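Local atomic coordinates of pyrethroid hydrolase (Sphingobium faniae, PDB entry 5Y57), a protein that hydrolyses the carboxylic ester bond of pyrethroid insecticides such as cypermethrin and permethrin, releasing an alcohol and a cyclopropanecarboxylic acid. Residues A[6-11]-A[73-78]; A[46-51]-A[171-176]; A[193-198]-A[222-227]. All blocks are in the same frame, centred on the assembly; numbering follows the deposited sequence.

Contact 1 of 3, residues A[6-11]-A[73-78]; sequences IILIHG and ILLGHS. With PMS (phenylmethanesulfonic acid), chain G.
Two donors grip the carbonyl O of Ile9: His77 N across the sheet, 3.1 Å away, and the hydroxyl of Tyr19. The His77 N bond is one rung of a parallel ladder in which strand 6-9 runs beside strand 73-77. Ile7 and Ile9 each use both N and O, and the Ile7 N to Ile73 O bond of 2.8 Å lies almost on the axis of that carbonyl. The side chains fall on two faces. With CG beside its own backbone N (chi1 -52°), Leu74 lays CD2 against Ile7 CD1 at 3.7 Å, the two lying side by side, Ile7 against helix 59-67 and Leu74 against helix 80-90. On the other face Leu8 CD2 rests against Leu75 CB at 4.0 Å. Past the ladder Gly11 crosses close to the His77 carbonyl, where a CB would collide with His77 O, and a water joins Gly11 N to ND1 of the His77 ring, whose NE2 is bonded to His230 O. The next residue, Ser78, has a positive phi (55°), as expected of a strand-to-helix nucleophile elbow. Its OG is bonded covalently to the sulfur of phenylmethanesulfonate at 1.6 Å, and the inhibitor also accepts hydrogen bonds from Leu79 N and Ala12 N. The adduct marks Ser78 as the nucleophile, probably in a triad with His230 and Asp202; the two N-H groups probably form its oxyanion hole.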
loop_
_atom_site.group_PDB
_atom_site.type_symbol
_atom_site.label_atom_id
_atom_site.label_comp_id
_atom_site.label_asym_id
_atom_site.label_seq_id
_atom_site.Cartn_x
_atom_site.Cartn_y
_atom_site.Cartn_z
ATOM N N ILE A 6 -6.846 12.204 4.786
ATOM C CA ILE A 6 -6.097 11.358 3.862
ATOM C C ILE A 6 -5.242 10.420 4.702
ATOM O O ILE A 6 -4.549 10.864 5.627
ATOM C CB ILE A 6 -5.233 12.178 2.880
ATOM C CG1 ILE A 6 -6.108 13.092 2.015
ATOM C CG2 ILE A 6 -4.469 11.286 1.937
ATOM C CD1 ILE A 6 -5.302 13.897 1.013
ATOM N N ILE A 7 -5.313 9.125 4.397
ATOM C CA ILE A 7 -4.715 8.069 5.212
ATOM C C ILE A 7 -3.790 7.257 4.322
ATOM O O ILE A 7 -4.257 6.528 3.438
ATOM C CB ILE A 7 -5.777 7.171 5.856
ATOM C CG1 ILE A 7 -6.738 7.994 6.711
ATOM C CG2 ILE A 7 -5.109 6.012 6.654
ATOM C CD1 ILE A 7 -7.975 7.234 7.143
ATOM N N LEU A 8 -2.481 7.391 4.553
ATOM C CA LEU A 8 -1.441 6.695 3.803
ATOM C C LEU A 8 -1.039 5.437 4.557
ATOM O O LEU A 8 -0.716 5.506 5.748
ATOM C CB LEU A 8 -0.205 7.575 3.612
ATOM C CG LEU A 8 -0.510 9.038 3.304
ATOM C CD1 LEU A 8 0.766 9.800 3.362
ATOM C CD2 LEU A 8 -1.158 9.128 1.903
ATOM N N ILE A 9 -1.033 4.306 3.861
ATOM C CA ILE A 9 -0.795 3.004 4.476
ATOM C C ILE A 9 0.442 2.365 3.861
ATOM O O ILE A 9 0.528 2.204 2.637
ATOM C CB ILE A 9 -2.027 2.098 4.333
ATOM C CG1 ILE A 9 -3.209 2.715 5.076
ATOM C CG2 ILE A 9 -1.725 0.668 4.802
ATOM C CD1 ILE A 9 -4.485 1.877 4.998
ATOM N N HIS A 10 1.380 1.976 4.721
ATOM C CA HIS A 10 2.649 1.401 4.319
ATOM C C HIS A 10 2.469 -0.018 3.749
ATOM O O HIS A 10 1.459 -0.688 3.964
ATOM C CB HIS A 10 3.597 1.355 5.515
ATOM C CG HIS A 10 3.078 0.523 6.649
ATOM N ND1 HIS A 10 3.021 -0.855 6.598
ATOM C CD2 HIS A 10 2.552 0.878 7.848
ATOM C CE1 HIS A 10 2.496 -1.311 7.722
ATOM N NE2 HIS A 10 2.201 -0.280 8.496
ATOM N N GLY A 11 3.493 -0.475 3.047
ATOM C CA GLY A 11 3.552 -1.840 2.551
ATOM C C GLY A 11 4.274 -2.773 3.519
ATOM O O GLY A 11 4.540 -2.439 4.673
ATOM N N ILE A 73 -9.590 9.593 2.097
ATOM C CA ILE A 73 -8.915 8.952 0.972
ATOM C C ILE A 73 -7.945 7.916 1.542
ATOM O O ILE A 73 -7.155 8.225 2.440
ATOM C CB ILE A 73 -8.167 9.983 0.106
ATOM C CG1 ILE A 73 -9.129 11.059 -0.424
ATOM C CG2 ILE A 73 -7.431 9.293 -1.033
ATOM C CD1 ILE A 73 -10.124 10.553 -1.453
ATOM N N LEU A 74 -8.012 6.688 1.039
ATOM C CA LEU A 74 -7.101 5.634 1.472
ATOM C C LEU A 74 -6.102 5.384 0.359
ATOM O O LEU A 74 -6.491 5.102 -0.788
ATOM C CB LEU A 74 -7.859 4.359 1.834
ATOM C CG LEU A 74 -9.021 4.485 2.830
ATOM C CD1 LEU A 74 -9.611 3.114 3.166
ATOM C CD2 LEU A 74 -8.589 5.256 4.106
ATOM N N LEU A 75 -4.828 5.554 0.677
ATOM C CA LEU A 75 -3.745 5.151 -0.201
ATOM C C LEU A 75 -3.054 3.939 0.408
ATOM O O LEU A 75 -2.727 3.931 1.605
ATOM C CB LEU A 75 -2.743 6.291 -0.416
ATOM C CG LEU A 75 -1.518 6.058 -1.296
ATOM C CD1 LEU A 75 -1.012 7.377 -1.854
ATOM C CD2 LEU A 75 -0.368 5.364 -0.540
ATOM N N GLY A 76 -2.826 2.943 -0.411
ATOM C CA GLY A 76 -2.029 1.790 -0.029
ATOM C C GLY A 76 -0.805 1.738 -0.916
ATOM O O GLY A 76 -0.885 2.072 -2.103
ATOM N N HIS A 77 0.336 1.385 -0.328
ATOM C CA HIS A 77 1.548 1.153 -1.109
ATOM C C HIS A 77 1.896 -0.332 -1.081
ATOM O O HIS A 77 1.891 -0.959 -0.010
ATOM C CB HIS A 77 2.730 1.978 -0.602
ATOM C CG HIS A 77 4.049 1.581 -1.198
ATOM N ND1 HIS A 77 5.004 0.887 -0.482
ATOM C CD2 HIS A 77 4.570 1.763 -2.434
ATOM C CE1 HIS A 77 6.061 0.675 -1.242
ATOM N NE2 HIS A 77 5.811 1.167 -2.443
ATOM N N SER A 78 2.309 -0.876 -2.229
ATOM C CA SER A 78 2.810 -2.253 -2.301
ATOM C C SER A 78 1.729 -3.154 -1.722
ATOM O O SER A 78 0.579 -3.082 -2.185
ATOM C CB SER A 78 4.170 -2.307 -1.585
ATOM O OG SER A 78 4.946 -3.447 -1.902
HETATM C C PMS G . 5.418 -5.783 -2.021
HETATM S S PMS G . 5.480 -4.532 -0.906
HETATM C C1 PMS G . 5.973 -7.136 -1.634
HETATM C C2 PMS G . 6.910 -7.273 -0.623
HETATM C C3 PMS G . 7.395 -8.537 -0.292
HETATM C C4 PMS G . 6.938 -9.647 -0.977
HETATM C C5 PMS G . 5.991 -9.502 -1.989
HETATM C C6 PMS G . 5.514 -8.248 -2.328
HETATM O O2S PMS G . 4.586 -4.646 0.204
HETATM O O1S PMS G . 6.792 -4.141 -0.476
HETATM O O HOH W 1 5.553 1.158 2.187
#

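Contact 2 of 3, residues A[46-51]-A[171-176]; sequences GGHLSV and IQTQST
His48 meets Thr173 through one edge of its imidazole, with ND1 2.9 Å from Thr173 OG1 and the hydroxyl near the ring plane; either atom could be the donor. Both first torsions are near +60°, less common for a histidine but ordinary for a threonine. In His48, CG sits between the backbone N and the carbonyl carbon (chi1 64°), which stands the ring up off the short 3-10 turn. In Thr173, OG1 takes the equivalent place (58°), beside ND1, while CG2 lies beside the backbone N. The far side of the imidazole is tied as well, since NE2 is hydrogen-bonded to Asp136 OD2; a partner at each nitrogen fixes the ring's rotation, and the carboxylate would be expected to polarise it. At the base of the side chain, His48 CB presses on the peptide between Gln174 and Ser175, 3.5 Å from Ser175 N. Cut back to an alanine, His48 would probably leave Thr173 OG1 and Asp136 without the ring they share and open a gap beside Thr173. Further along, Val51 packs its CG2 on Ser175 CB at 3.9 Å. Ser175 OG lies 3.8 Å from Val51 CB and caps Val177 N at the start of helix 177-180. A water bonded to His48 O touches this OG only weakly. Gln174 turns the other way, its amide spanning Tyr57 OH, Ser175 O and Leu13 N. The short, weakly bonded strand 174-175 pairs with strand 140-143 in the small antiparallel sheet of the region inserted between core strands 95-101 and 194-199, so the contact fastens a loop that follows core strand 32-34 to what is probably the cap of an alpha/beta hydrolase.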
loop_
_atom_site.group_PDB
_atom_site.type_symbol
_atom_site.label_atom_id
_atom_site.label_comp_id
_atom_site.label_asym_id
_atom_site.label_seq_id
_atom_site.Cartn_x
_atom_site.Cartn_y
_atom_site.Cartn_z
ATOM N N GLY A 46 4.297 -6.678 19.571
ATOM C CA GLY A 46 4.184 -8.111 19.412
ATOM C C GLY A 46 4.624 -8.623 18.067
ATOM O O GLY A 46 4.856 -9.832 17.930
ATOM N N GLY A 47 4.752 -7.764 17.068
ATOM C CA GLY A 47 5.208 -8.210 15.773
ATOM C C GLY A 47 4.215 -9.117 15.055
ATOM O O GLY A 47 3.017 -9.176 15.373
ATOM N N HIS A 48 4.765 -9.875 14.097
ATOM C CA HIS A 48 3.948 -10.572 13.103
ATOM C C HIS A 48 2.953 -11.531 13.748
ATOM O O HIS A 48 1.802 -11.626 13.305
ATOM C CB HIS A 48 4.856 -11.300 12.107
ATOM C CG HIS A 48 5.680 -12.390 12.724
ATOM N ND1 HIS A 48 6.870 -12.149 13.374
ATOM C CD2 HIS A 48 5.474 -13.725 12.801
ATOM C CE1 HIS A 48 7.364 -13.288 13.826
ATOM N NE2 HIS A 48 6.537 -14.260 13.489
ATOM N N LEU A 49 3.350 -12.229 14.819
ATOM C CA LEU A 49 2.459 -13.254 15.360
ATOM C C LEU A 49 1.239 -12.673 16.063
ATOM O O LEU A 49 0.273 -13.406 16.320
ATOM C CB LEU A 49 3.211 -14.181 16.319
ATOM C CG LEU A 49 4.145 -15.263 15.761
ATOM C CD1 LEU A 49 4.736 -16.105 16.905
ATOM C CD2 LEU A 49 3.468 -16.174 14.721
ATOM N N SER A 50 1.270 -11.386 16.414
ATOM C CA SER A 50 0.116 -10.765 17.047
ATOM C C SER A 50 -1.052 -10.591 16.087
ATOM O O SER A 50 -2.196 -10.508 16.535
ATOM C CB SER A 50 0.508 -9.402 17.628
ATOM O OG SER A 50 1.052 -8.554 16.615
ATOM N N VAL A 51 -0.805 -10.555 14.783
ATOM C CA VAL A 51 -1.862 -10.209 13.832
ATOM C C VAL A 51 -2.798 -11.402 13.659
ATOM O O VAL A 51 -2.453 -12.377 12.989
ATOM C CB VAL A 51 -1.281 -9.765 12.490
ATOM C CG1 VAL A 51 -2.383 -9.261 11.600
ATOM C CG2 VAL A 51 -0.207 -8.695 12.700
ATOM N N ILE A 171 10.153 -2.464 9.975
ATOM C CA ILE A 171 10.141 -3.485 11.016
ATOM C C ILE A 171 10.896 -4.726 10.509
ATOM O O ILE A 171 11.218 -4.858 9.325
ATOM C CB ILE A 171 8.718 -3.880 11.471
ATOM C CG1 ILE A 171 7.913 -4.428 10.298
ATOM C CG2 ILE A 171 7.978 -2.715 12.105
ATOM C CD1 ILE A 171 6.560 -4.984 10.697
ATOM N N GLN A 172 11.149 -5.653 11.438
ATOM C CA GLN A 172 11.981 -6.812 11.130
ATOM C C GLN A 172 11.185 -7.950 10.505
ATOM O O GLN A 172 11.693 -8.640 9.609
ATOM C CB GLN A 172 12.688 -7.306 12.400
ATOM C CG GLN A 172 13.879 -6.454 12.822
ATOM C CD GLN A 172 15.098 -6.560 11.887
ATOM O OE1 GLN A 172 15.853 -7.545 11.936
ATOM N NE2 GLN A 172 15.325 -5.521 11.078
ATOM N N THR A 173 9.966 -8.211 10.978
ATOM C CA THR A 173 9.202 -9.358 10.498
ATOM C C THR A 173 7.759 -8.977 10.177
ATOM O O THR A 173 7.113 -8.245 10.927
ATOM C CB THR A 173 9.226 -10.503 11.528
ATOM O OG1 THR A 173 8.689 -10.032 12.769
ATOM C CG2 THR A 173 10.652 -10.997 11.756
ATOM N N GLN A 174 7.256 -9.513 9.076
ATOM C CA GLN A 174 5.951 -9.193 8.514
ATOM C C GLN A 174 5.008 -10.379 8.666
ATOM O O GLN A 174 5.417 -11.527 8.465
ATOM C CB GLN A 174 6.096 -8.845 7.040
ATOM C CG GLN A 174 4.769 -8.818 6.256
ATOM C CD GLN A 174 3.978 -7.546 6.517
ATOM O OE1 GLN A 174 4.554 -6.466 6.652
ATOM N NE2 GLN A 174 2.662 -7.671 6.609
ATOM N N SER A 175 3.754 -10.101 9.013
ATOM C CA SER A 175 2.727 -11.139 9.057
ATOM C C SER A 175 2.314 -11.561 7.651
ATOM O O SER A 175 2.191 -10.728 6.746
ATOM C CB SER A 175 1.495 -10.645 9.810
ATOM O OG SER A 175 0.377 -11.470 9.501
ATOM N N THR A 176 2.096 -12.865 7.462
ATOM C CA THR A 176 1.665 -13.347 6.151
ATOM C C THR A 176 0.165 -13.191 5.935
ATOM O O THR A 176 -0.319 -13.512 4.845
ATOM C CB THR A 176 2.071 -14.814 5.954
ATOM O OG1 THR A 176 1.489 -15.611 6.988
ATOM C CG2 THR A 176 3.596 -14.946 5.987
HETATM O O HOH W 2 -0.373 -13.375 12.318
#

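Contact 3 of 3, residues A[193-198]-A[222-227]; sequences PRLYIE and AVVSLP
Strand 194-198 pairs with strand 222-226 as the two strands of a beta-alpha-beta unit, parallel and linked through helix 207-216. Five backbone hydrogen bonds join them, the straightest from Tyr196 N to Ala222 O at 2.8 Å, with 177° at the hydrogen. On the face of Leu195 and Ile197, Leu195 CD1 meets Val224 CG1 at 3.7 Å, the two side chains crossing at about a right angle, while Ile197 CG2 reaches Leu226 CD1. On the opposite face, the extended Glu198 chain passes Val223 CG1 and accepts a hydrogen bond from Ser225 OG on OE1 at 2.9 Å, met from above the carboxylate plane. A second shell steadies these groups. Arg211 forms a salt bridge with Glu198 OE2, and Gln214 binds the same oxygen, so helix 207-216 holds the carboxylate in place and probably favours its ionised state. Tyr196 OH is anchored on Ala103 O, and Leu240 of helix 237-248 backs Ile197 and Leu226. The packing is tightest where Val224 puts CG2 between its own N and carbonyl carbon: that methyl lies only 3.5 Å from Ile197 CG1.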
loop_
_atom_site.group_PDB
_atom_site.type_symbol
_atom_site.label_atom_id
_atom_site.label_comp_id
_atom_site.label_asym_id
_atom_site.label_seq_id
_atom_site.Cartn_x
_atom_site.Cartn_y
_atom_site.Cartn_z
ATOM N N PRO A 193 -14.485 5.601 -6.287
ATOM C CA PRO A 193 -13.500 5.890 -7.336
ATOM C C PRO A 193 -12.147 5.288 -6.999
ATOM O O PRO A 193 -11.677 5.363 -5.861
ATOM C CB PRO A 193 -13.425 7.416 -7.343
ATOM C CG PRO A 193 -14.676 7.872 -6.716
ATOM C CD PRO A 193 -15.030 6.837 -5.702
ATOM N N ARG A 194 -11.505 4.720 -8.012
ATOM C CA ARG A 194 -10.220 4.059 -7.843
ATOM C C ARG A 194 -9.182 4.741 -8.717
ATOM O O ARG A 194 -9.469 5.122 -9.859
ATOM C CB ARG A 194 -10.321 2.567 -8.194
ATOM C CG ARG A 194 -11.244 1.799 -7.256
ATOM C CD ARG A 194 -11.585 0.434 -7.839
ATOM N NE ARG A 194 -12.216 0.548 -9.157
ATOM C CZ ARG A 194 -13.512 0.341 -9.388
ATOM N NH1 ARG A 194 -14.312 -0.005 -8.390
ATOM N NH2 ARG A 194 -14.004 0.482 -10.622
ATOM N N LEU A 195 -7.976 4.882 -8.168
ATOM C CA LEU A 195 -6.840 5.481 -8.849
ATOM C C LEU A 195 -5.620 4.606 -8.643
ATOM O O LEU A 195 -5.267 4.284 -7.495
ATOM C CB LEU A 195 -6.565 6.882 -8.321
ATOM C CG LEU A 195 -5.267 7.546 -8.757
ATOM C CD1 LEU A 195 -5.237 7.783 -10.264
ATOM C CD2 LEU A 195 -5.134 8.871 -7.989
ATOM N N TYR A 196 -4.984 4.207 -9.746
ATOM C CA TYR A 196 -3.719 3.487 -9.698
ATOM C C TYR A 196 -2.606 4.444 -10.091
ATOM O O TYR A 196 -2.641 5.021 -11.185
ATOM C CB TYR A 196 -3.711 2.261 -10.620
ATOM C CG TYR A 196 -2.693 1.215 -10.183
ATOM C CD1 TYR A 196 -1.373 1.300 -10.570
ATOM C CD2 TYR A 196 -3.067 0.154 -9.369
ATOM C CE1 TYR A 196 -0.453 0.360 -10.177
ATOM C CE2 TYR A 196 -2.158 -0.795 -8.972
ATOM C CZ TYR A 196 -0.852 -0.692 -9.377
ATOM O OH TYR A 196 0.046 -1.649 -8.967
ATOM N N ILE A 197 -1.643 4.638 -9.191
ATOM C CA ILE A 197 -0.433 5.410 -9.469
ATOM C C ILE A 197 0.662 4.407 -9.780
ATOM O O ILE A 197 1.154 3.716 -8.878
ATOM C CB ILE A 197 -0.037 6.327 -8.294
ATOM C CG1 ILE A 197 -1.173 7.281 -7.928
ATOM C CG2 ILE A 197 1.234 7.125 -8.626
ATOM C CD1 ILE A 197 -0.780 8.370 -6.877
ATOM N N GLU A 198 1.021 4.311 -11.059
ATOM C CA GLU A 198 2.045 3.395 -11.534
ATOM C C GLU A 198 3.425 3.913 -11.175
ATOM O O GLU A 198 3.682 5.119 -11.176
ATOM C CB GLU A 198 1.994 3.217 -13.060
ATOM C CG GLU A 198 0.877 2.355 -13.604
ATOM C CD GLU A 198 0.788 2.424 -15.136
ATOM O OE1 GLU A 198 1.548 3.187 -15.775
ATOM O OE2 GLU A 198 -0.061 1.718 -15.693
ATOM N N ALA A 222 -8.801 4.646 -12.854
ATOM C CA ALA A 222 -8.006 5.747 -13.369
ATOM C C ALA A 222 -6.518 5.467 -13.159
ATOM O O ALA A 222 -6.112 4.676 -12.288
ATOM C CB ALA A 222 -8.420 7.060 -12.697
ATOM N N VAL A 223 -5.684 6.090 -13.988
ATOM C CA VAL A 223 -4.252 5.811 -13.926
ATOM C C VAL A 223 -3.472 7.106 -14.032
ATOM O O VAL A 223 -3.711 7.913 -14.936
ATOM C CB VAL A 223 -3.795 4.844 -15.036
ATOM C CG1 VAL A 223 -2.354 4.372 -14.783
ATOM C CG2 VAL A 223 -4.730 3.684 -15.135
ATOM N N VAL A 224 -2.536 7.298 -13.120
ATOM C CA VAL A 224 -1.437 8.224 -13.322
ATOM C C VAL A 224 -0.148 7.411 -13.259
ATOM O O VAL A 224 -0.038 6.428 -12.513
ATOM C CB VAL A 224 -1.437 9.379 -12.288
ATOM C CG1 VAL A 224 -2.817 9.928 -12.111
ATOM C CG2 VAL A 224 -0.931 8.915 -10.980
ATOM N N SER A 225 0.827 7.815 -14.057
ATOM C CA SER A 225 2.110 7.131 -14.143
ATOM C C SER A 225 3.223 8.040 -13.627
ATOM O O SER A 225 3.219 9.252 -13.884
ATOM C CB SER A 225 2.384 6.716 -15.589
ATOM O OG SER A 225 1.260 6.025 -16.099
ATOM N N LEU A 226 4.164 7.456 -12.868
ATOM C CA LEU A 226 5.306 8.234 -12.428
ATOM C C LEU A 226 6.599 7.554 -12.845
ATOM O O LEU A 226 6.686 6.322 -12.821
ATOM C CB LEU A 226 5.321 8.420 -10.903
ATOM C CG LEU A 226 4.146 8.949 -10.095
ATOM C CD1 LEU A 226 4.500 8.830 -8.597
ATOM C CD2 LEU A 226 3.923 10.371 -10.414
ATOM N N PRO A 227 7.637 8.323 -13.168
ATOM C CA PRO A 227 8.936 7.754 -13.538
ATOM C C PRO A 227 9.784 7.318 -12.352
ATOM O O PRO A 227 10.963 7.638 -12.266
ATOM C CB PRO A 227 9.599 8.897 -14.311
ATOM C CG PRO A 227 8.865 10.154 -13.909
ATOM C CD PRO A 227 7.693 9.791 -13.052
#

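In the fold
Contacts 1 and 3 are parallel pairings within one sheet, centres 13 Å apart with strand 95-101 between them. Contact 1 is central: every touching residue is buried, the side chains of its ladder are apolar, and its polar residues gather at the loop end by the active site. Contact 3 joins the outermost strand 222-226, so one face is apolar while the other carries the Glu198 carboxylate beside the exposed Val223 and Ser225. Contact 2 lies about 16 Å from the chain's centre, across it from contact 3; its touching residues are buried or partly exposed, with a single direct hydrogen bond, between side chains, plus packing. Its segments alternate with those of contact 1; contact 3 follows both.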